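Local structure of heat-inducible transcription repressor hrcA homolog (Thermotoga maritima, 1STZ) at residues M111-D115 and P116-L120; R277-R281 and K282-K286; E322-L325 and N326-E330. The protein probably represses class I heat shock genes, the grpE-dnaK-dnaJ and groELS operons, as a DNA-binding negative regulator that prevents their heat-shock induction. All coordinates share one frame; numbering follows the deposited sequence.

Contact 1: M111-D115 and P116-L120; sequences MPLAD and PEKVL
Asp115 caps the N terminus of helix 116-131, its side chain accepting from Glu117 N at the point where the loop after helix 103-106 turns into the helix. The capping bond runs from Glu117 N to Asp115 OD1 at 3.0 Å, with an N-H...O angle of 144°; the amide comes from above the carboxylate plane, 45° out of it. With Asp115 CG anti to the backbone N (chi1 -177°), the carboxylate folds over the start of the helix, where it occupies one of the first-turn amides. The main chain of the same residue starts the i to i+4 pattern: Val119 N reaches Asp115 O at 3.2 Å, the donor lying in the carbonyl plane.

The turn also has an apolar side. Leu113 CB faces Val119 CG2 at 4.3 Å, a loose approach. Val119 also packs on Tyr331 of helix 314-334, while Leu113 and Asp115 rest on Thr174 and Pro175 of a second subunit, so the cap lies beside a subunit interface. Glu117 directs its own carboxylate to Arg139. Leu113 crosses the aliphatic stem of Lys118 obliquely, with Leu113 CD1 3.7 Å from Lys118 CG.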
loop_
_atom_site.group_PDB
_atom_site.type_symbol
_atom_site.label_atom_id
_atom_site.label_comp_id
_atom_site.label_asym_id
_atom_site.label_seq_id
_atom_site.Cartn_x
_atom_site.Cartn_y
_atom_site.Cartn_z
ATOM N N MET A 111 3.644 6.112 -9.880
ATOM C CA MET A 111 3.095 7.369 -9.368
ATOM C C MET A 111 3.701 8.518 -10.141
ATOM O O MET A 111 3.686 8.431 -11.379
ATOM C CB MET A 111 3.151 7.444 -7.827
ATOM C CG MET A 111 4.500 7.313 -7.130
ATOM S SD MET A 111 4.327 7.467 -5.293
ATOM C CE MET A 111 4.174 9.226 -5.002
ATOM N N PRO A 112 4.178 9.604 -9.535
ATOM C CA PRO A 112 4.934 10.533 -10.345
ATOM C C PRO A 112 6.440 10.389 -10.151
ATOM O O PRO A 112 7.118 11.351 -10.408
ATOM C CB PRO A 112 4.407 11.888 -9.859
ATOM C CG PRO A 112 3.930 11.635 -8.457
ATOM C CD PRO A 112 3.997 10.167 -8.189
ATOM N N LEU A 113 6.957 9.236 -9.734
ATOM C CA LEU A 113 8.413 9.037 -9.712
ATOM C C LEU A 113 9.028 9.152 -11.108
ATOM O O LEU A 113 8.446 8.701 -12.076
ATOM C CB LEU A 113 8.782 7.678 -9.125
ATOM C CG LEU A 113 8.298 7.399 -7.709
ATOM C CD1 LEU A 113 8.758 6.027 -7.331
ATOM C CD2 LEU A 113 8.799 8.467 -6.742
ATOM N N ALA A 114 10.203 9.765 -11.190
ATOM C CA ALA A 114 10.902 10.008 -12.443
ATOM C C ALA A 114 12.294 9.337 -12.513
ATOM O O ALA A 114 12.977 9.469 -13.502
ATOM C CB ALA A 114 11.032 11.527 -12.652
ATOM N N ASP A 115 12.712 8.638 -11.463
ATOM C CA ASP A 115 14.006 7.951 -11.414
ATOM C C ASP A 115 13.738 6.490 -11.782
ATOM O O ASP A 115 13.073 5.777 -11.042
ATOM C CB ASP A 115 14.617 8.054 -10.000
ATOM C CG ASP A 115 16.022 7.410 -9.874
ATOM O OD1 ASP A 115 16.483 6.659 -10.765
ATOM O OD2 ASP A 115 16.745 7.622 -8.873
ATOM N N PRO A 116 14.231 6.041 -12.925
ATOM C CA PRO A 116 13.977 4.658 -13.335
ATOM C C PRO A 116 14.520 3.632 -12.325
ATOM O O PRO A 116 13.916 2.579 -12.196
ATOM C CB PRO A 116 14.667 4.556 -14.701
ATOM C CG PRO A 116 15.661 5.662 -14.737
ATOM C CD PRO A 116 15.049 6.770 -13.912
ATOM N N GLU A 117 15.587 3.958 -11.604
ATOM C CA GLU A 117 16.179 3.050 -10.630
ATOM C C GLU A 117 15.218 2.786 -9.470
ATOM O O GLU A 117 15.049 1.639 -9.049
ATOM C CB GLU A 117 17.521 3.597 -10.129
ATOM C CG GLU A 117 18.205 2.785 -9.032
ATOM C CD GLU A 117 18.578 1.362 -9.456
ATOM O OE1 GLU A 117 18.688 0.502 -8.558
ATOM O OE2 GLU A 117 18.752 1.102 -10.676
ATOM N N LYS A 118 14.580 3.842 -8.978
ATOM C CA LYS A 118 13.597 3.718 -7.912
ATOM C C LYS A 118 12.338 2.937 -8.384
ATOM O O LYS A 118 11.722 2.203 -7.599
ATOM C CB LYS A 118 13.229 5.110 -7.381
ATOM C CG LYS A 118 12.197 5.122 -6.263
ATOM C CD LYS A 118 12.712 4.438 -4.997
ATOM C CE LYS A 118 11.715 4.599 -3.843
ATOM N NZ LYS A 118 12.399 4.608 -2.517
ATOM N N VAL A 119 11.971 3.084 -9.651
ATOM C CA VAL A 119 10.825 2.362 -10.182
ATOM C C VAL A 119 11.143 0.860 -10.240
ATOM O O VAL A 119 10.313 0.054 -9.864
ATOM C CB VAL A 119 10.378 2.853 -11.576
ATOM C CG1 VAL A 119 9.306 1.939 -12.124
ATOM C CG2 VAL A 119 9.840 4.271 -11.501
ATOM N N LEU A 120 12.341 0.503 -10.688
ATOM C CA LEU A 120 12.782 -0.895 -10.704
ATOM C C LEU A 120 12.879 -1.446 -9.279
ATOM O O LEU A 120 12.547 -2.606 -9.034
ATOM C CB LEU A 120 14.137 -1.042 -11.404
ATOM C CG LEU A 120 14.201 -0.649 -12.882
ATOM C CD1 LEU A 120 15.619 -0.838 -13.435
ATOM C CD2 LEU A 120 13.169 -1.398 -13.721
#

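Contact 2: R277-R281 and K282-K286; sequences REIGR and KKLEK
Ile279 and Leu284 pack together inside the connection between strands 272-275 and 287-296, neighbouring antiparallel strands of the five-stranded sheet; this connection carries short 3-10 segments at 277-278 and 282-283. The tight part is apolar. The two side chains cross at about a right angle, with Ile279 CG2 lying 4.1 Å from Leu284 CD1. Ile279 CG1 lies beside the backbone N, anti to the carbonyl carbon (chi1 -65°), which leaves CG2 anti to the N, and this divides the work: CG2 meets the leucine side chain while Ile279 CD1 reaches the main chain at Leu284 O, 3.6 Å away. Phe262 touches both residues, which places the pair against helix 260-266, with Leu284 also touching Leu253 of helix 247-256.

A backbone turn holds the leucine in position. Leu284 N donates to Arg281 O at 3.0 Å, an i to i+3 bond with an N-H...O angle of 154°, although the amide sits 45° above the carbonyl plane. Gly280 precedes this turn with a positive phi, where a side chain would jam against the preceding carbonyl oxygen.

The outer side is looser. Arg281 leads its extended chain away from the turn to Glu256 and Asp259, and the exposed Lys282 is bent at chi2 and chi4. Where the two ends of the loop come together the side-chain approach is slight, Arg277 CB coming no nearer than 4.5 Å to Glu285 OE2.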
loop_
_atom_site.group_PDB
_atom_site.type_symbol
_atom_site.label_atom_id
_atom_site.label_comp_id
_atom_site.label_asym_id
_atom_site.label_seq_id
_atom_site.Cartn_x
_atom_site.Cartn_y
_atom_site.Cartn_z
ATOM N N ARG A 277 13.297 -29.509 -14.052
ATOM C CA ARG A 277 14.138 -29.921 -15.165
ATOM C C ARG A 277 14.073 -28.997 -16.396
ATOM O O ARG A 277 14.993 -28.985 -17.213
ATOM C CB ARG A 277 13.839 -31.365 -15.577
ATOM C CG ARG A 277 12.376 -31.793 -15.531
ATOM C CD ARG A 277 11.502 -31.196 -16.623
ATOM N NE ARG A 277 10.147 -31.763 -16.654
ATOM C CZ ARG A 277 9.806 -32.916 -17.209
ATOM N NH1 ARG A 277 10.723 -33.703 -17.802
ATOM N NH2 ARG A 277 8.525 -33.292 -17.177
ATOM N N GLU A 278 12.990 -28.239 -16.531
ATOM C CA GLU A 278 12.834 -27.309 -17.656
ATOM C C GLU A 278 13.891 -26.185 -17.623
ATOM O O GLU A 278 14.217 -25.615 -18.657
ATOM C CB GLU A 278 11.420 -26.737 -17.705
ATOM C CG GLU A 278 10.300 -27.763 -17.979
ATOM C CD GLU A 278 8.892 -27.211 -17.711
ATOM O OE1 GLU A 278 7.893 -27.945 -17.884
ATOM O OE2 GLU A 278 8.767 -26.023 -17.326
ATOM N N ILE A 279 14.459 -25.919 -16.449
ATOM C CA ILE A 279 15.449 -24.855 -16.270
ATOM C C ILE A 279 16.755 -25.143 -17.035
ATOM O O ILE A 279 17.335 -24.258 -17.642
ATOM C CB ILE A 279 15.709 -24.608 -14.757
ATOM C CG1 ILE A 279 14.436 -24.072 -14.112
ATOM C CG2 ILE A 279 16.863 -23.607 -14.535
ATOM C CD1 ILE A 279 14.575 -23.762 -12.636
ATOM N N GLY A 280 17.182 -26.392 -17.014
ATOM C CA GLY A 280 18.310 -26.834 -17.804
ATOM C C GLY A 280 19.567 -27.115 -17.026
ATOM O O GLY A 280 20.562 -27.493 -17.636
ATOM N N ARG A 281 19.549 -26.940 -15.705
ATOM C CA ARG A 281 20.724 -27.278 -14.880
ATOM C C ARG A 281 20.256 -28.003 -13.645
ATOM O O ARG A 281 19.396 -27.483 -12.906
ATOM C CB ARG A 281 21.489 -26.015 -14.505
ATOM C CG ARG A 281 22.158 -25.368 -15.714
ATOM C CD ARG A 281 23.305 -24.417 -15.411
ATOM N NE ARG A 281 23.981 -24.062 -16.660
ATOM C CZ ARG A 281 24.645 -22.935 -16.892
ATOM N NH1 ARG A 281 24.774 -22.027 -15.952
ATOM N NH2 ARG A 281 25.212 -22.722 -18.081
ATOM N N LYS A 282 20.787 -29.207 -13.439
ATOM C CA LYS A 282 20.376 -30.071 -12.326
ATOM C C LYS A 282 20.482 -29.375 -10.953
ATOM O O LYS A 282 19.677 -29.611 -10.082
ATOM C CB LYS A 282 21.208 -31.364 -12.289
ATOM C CG LYS A 282 20.771 -32.411 -13.290
ATOM C CD LYS A 282 19.361 -32.930 -13.004
ATOM C CE LYS A 282 19.096 -34.313 -13.603
ATOM N NZ LYS A 282 18.701 -34.259 -15.046
ATOM N N LYS A 283 21.472 -28.519 -10.777
ATOM C CA LYS A 283 21.671 -27.823 -9.505
ATOM C C LYS A 283 20.493 -26.923 -9.119
ATOM O O LYS A 283 20.320 -26.595 -7.951
ATOM C CB LYS A 283 22.964 -26.997 -9.562
ATOM C CG LYS A 283 24.201 -27.853 -9.452
ATOM C CD LYS A 283 25.472 -26.989 -9.363
ATOM C CE LYS A 283 26.706 -27.799 -8.959
ATOM N NZ LYS A 283 26.411 -29.237 -8.687
ATOM N N LEU A 284 19.688 -26.550 -10.109
ATOM C CA LEU A 284 18.533 -25.699 -9.911
ATOM C C LEU A 284 17.183 -26.441 -10.030
ATOM O O LEU A 284 16.135 -25.809 -10.125
ATOM C CB LEU A 284 18.609 -24.528 -10.896
ATOM C CG LEU A 284 19.920 -23.710 -10.885
ATOM C CD1 LEU A 284 19.975 -22.746 -12.032
ATOM C CD2 LEU A 284 20.059 -22.949 -9.567
ATOM N N GLU A 285 17.211 -27.765 -9.922
ATOM C CA GLU A 285 16.017 -28.619 -10.100
ATOM C C GLU A 285 14.893 -28.365 -9.113
ATOM O O GLU A 285 13.754 -28.712 -9.400
ATOM C CB GLU A 285 16.374 -30.111 -9.984
ATOM C CG GLU A 285 16.692 -30.804 -11.284
ATOM C CD GLU A 285 16.662 -32.336 -11.165
ATOM O OE1 GLU A 285 17.328 -32.890 -10.246
ATOM O OE2 GLU A 285 15.968 -32.986 -11.988
ATOM N N LYS A 286 15.216 -27.797 -7.953
ATOM C CA LYS A 286 14.223 -27.481 -6.908
ATOM C C LYS A 286 13.404 -26.228 -7.148
ATOM O O LYS A 286 12.451 -25.977 -6.409
ATOM C CB LYS A 286 14.899 -27.320 -5.551
ATOM C CG LYS A 286 15.681 -28.542 -5.135
ATOM C CD LYS A 286 14.801 -29.617 -4.579
ATOM C CE LYS A 286 15.190 -29.885 -3.127
ATOM N NZ LYS A 286 14.896 -28.735 -2.251
#

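Contact 3: E322-L325 and N326-E330; sequences EYIL and NRLSE
Tyr323 and Arg327 meet one turn apart on the C-terminal helix 314-334, an i to i+4 aromatic-arginine pair on an alpha-helix whose other faces pack against helix 116-131 and strand 287-296. The backbone evidence is regular: Asn326 N, Arg327 N, Leu328 N and Ser329 N each donate to the carbonyl four residues earlier. The straightest is Ser329 N to Leu325 O, with an N-H...O angle of 170°. Ser329 OG adds a weak bond to that same oxygen, Leu325 O, at 3.5 Å; its stronger partner is Phe295 N.

Ring contacts come next. Tyr323 CG lies anti to the backbone N (chi1 -169°), which brings one ring face beneath the arginine stem. Arg327 CD sits over that face as a CH-pi contact, 4.0 Å from the Tyr323 ring centroid and displaced toward the rim near CE2. The guanidinium is farther: Arg327 CZ is 5.1 Å from the Tyr323 centroid, at most a weak cation-pi attraction, with the two planes 33° apart.

Apolar packing occupies another face. Ile324 CG2 and Leu328 CD1 stand 4.4 Å apart, a loose pair that both touch Ala123 of helix 116-131.

A polar pair is formed by Glu322 and Asn326, whose side chains lie side by side, pointing the same way, with Glu322 CG 4.0 Å from Asn326 ND2.

The last group is ionic. The Arg327 chain, bent at chi2 and chi3, carries its guanidinium to Glu330. With an alanine at Arg327, the Tyr323 face would probably lose its CH-pi partner and the Glu330 carboxylate its mate in the salt bridge, which runs 2.6 Å from Arg327 NH2 to Glu330 OE2.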
loop_
_atom_site.group_PDB
_atom_site.type_symbol
_atom_site.label_atom_id
_atom_site.label_comp_id
_atom_site.label_asym_id
_atom_site.label_seq_id
_atom_site.Cartn_x
_atom_site.Cartn_y
_atom_site.Cartn_z
ATOM N N GLU A 322 3.026 -10.954 -14.205
ATOM C CA GLU A 322 2.459 -10.300 -15.359
ATOM C C GLU A 322 2.005 -8.836 -15.096
ATOM O O GLU A 322 2.271 -7.950 -15.909
ATOM C CB GLU A 322 1.299 -11.122 -15.919
ATOM C CG GLU A 322 0.771 -10.531 -17.207
ATOM C CD GLU A 322 -0.348 -11.328 -17.862
ATOM O OE1 GLU A 322 -1.252 -11.832 -17.152
ATOM O OE2 GLU A 322 -0.339 -11.400 -19.113
ATOM N N TYR A 323 1.313 -8.582 -13.991
ATOM C CA TYR A 323 0.906 -7.205 -13.652
ATOM C C TYR A 323 2.102 -6.261 -13.567
ATOM O O TYR A 323 2.090 -5.203 -14.173
ATOM C CB TYR A 323 0.127 -7.168 -12.337
ATOM C CG TYR A 323 -0.561 -5.853 -12.035
ATOM C CD1 TYR A 323 -1.872 -5.611 -12.457
ATOM C CD2 TYR A 323 0.080 -4.855 -11.314
ATOM C CE1 TYR A 323 -2.505 -4.419 -12.169
ATOM C CE2 TYR A 323 -0.553 -3.661 -11.023
ATOM C CZ TYR A 323 -1.829 -3.445 -11.456
ATOM O OH TYR A 323 -2.444 -2.261 -11.149
ATOM N N ILE A 324 3.143 -6.659 -12.837
ATOM C CA ILE A 324 4.296 -5.788 -12.595
ATOM C C ILE A 324 5.083 -5.545 -13.876
ATOM O O ILE A 324 5.506 -4.418 -14.133
ATOM C CB ILE A 324 5.232 -6.357 -11.476
ATOM C CG1 ILE A 324 4.745 -5.938 -10.100
ATOM C CG2 ILE A 324 6.632 -5.741 -11.535
ATOM C CD1 ILE A 324 3.681 -6.695 -9.609
ATOM N N LEU A 325 5.298 -6.601 -14.653
ATOM C CA LEU A 325 5.955 -6.464 -15.939
ATOM C C LEU A 325 5.214 -5.482 -16.818
ATOM O O LEU A 325 5.842 -4.645 -17.431
ATOM C CB LEU A 325 6.065 -7.780 -16.687
ATOM C CG LEU A 325 7.405 -8.513 -16.802
ATOM C CD1 LEU A 325 7.287 -9.455 -17.947
ATOM C CD2 LEU A 325 8.582 -7.603 -17.000
ATOM N N ASN A 326 3.895 -5.617 -16.924
ATOM C CA ASN A 326 3.090 -4.662 -17.697
ATOM C C ASN A 326 3.216 -3.220 -17.158
ATOM O O ASN A 326 3.182 -2.275 -17.929
ATOM C CB ASN A 326 1.614 -5.051 -17.704
ATOM C CG ASN A 326 1.319 -6.261 -18.579
ATOM O OD1 ASN A 326 2.142 -6.689 -19.382
ATOM N ND2 ASN A 326 0.126 -6.813 -18.424
ATOM N N ARG A 327 3.367 -3.071 -15.845
ATOM C CA ARG A 327 3.567 -1.753 -15.230
ATOM C C ARG A 327 4.911 -1.169 -15.580
ATOM O O ARG A 327 5.029 0.022 -15.752
ATOM C CB ARG A 327 3.508 -1.830 -13.702
ATOM C CG ARG A 327 2.164 -1.596 -13.108
ATOM C CD ARG A 327 1.058 -2.146 -13.885
ATOM N NE ARG A 327 0.115 -1.136 -14.312
ATOM C CZ ARG A 327 -0.570 -1.164 -15.457
ATOM N NH1 ARG A 327 -0.409 -2.153 -16.334
ATOM N NH2 ARG A 327 -1.462 -0.179 -15.727
ATOM N N LEU A 328 5.929 -2.012 -15.662
ATOM C CA LEU A 328 7.263 -1.543 -15.965
ATOM C C LEU A 328 7.297 -1.094 -17.402
ATOM O O LEU A 328 7.851 -0.049 -17.703
ATOM C CB LEU A 328 8.312 -2.642 -15.733
ATOM C CG LEU A 328 8.672 -2.906 -14.274
ATOM C CD1 LEU A 328 9.644 -4.050 -14.193
ATOM C CD2 LEU A 328 9.253 -1.669 -13.633
ATOM N N SER A 329 6.686 -1.880 -18.286
ATOM C CA SER A 329 6.574 -1.493 -19.689
ATOM C C SER A 329 5.857 -0.164 -19.819
ATOM O O SER A 329 6.232 0.670 -20.638
ATOM C CB SER A 329 5.851 -2.563 -20.512
ATOM O OG SER A 329 6.699 -3.680 -20.659
ATOM N N GLU A 330 4.842 0.052 -18.994
ATOM C CA GLU A 330 4.094 1.316 -19.035
ATOM C C GLU A 330 4.956 2.498 -18.596
ATOM O O GLU A 330 4.939 3.555 -19.248
ATOM C CB GLU A 330 2.897 1.267 -18.121
ATOM C CG GLU A 330 1.571 1.324 -18.827
ATOM C CD GLU A 330 0.457 0.817 -17.925
ATOM O OE1 GLU A 330 -0.310 -0.057 -18.383
ATOM O OE2 GLU A 330 0.371 1.292 -16.757
#

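Following the chain from the N terminus, the three contacts come in series, and none nests in or crosses another. Contact 1 closes the turn leading into helix 116-131. Contact 2 closes the connection between strands 272-275 and 287-296, and contact 3 joins successive turns of helix 314-334 near the C terminus. Contacts 1 and 3 touch directly, although about 200 residues separate them: Leu328 CD2 lies 3.9 Å from Val119 CG1, joining helix 116-131 to helix 314-334. Contact 2 stands apart, its centre about 34 Å from that of contact 1, on the opposite side of the chain's centre, and its nearest atoms about 16 Å from contact 3.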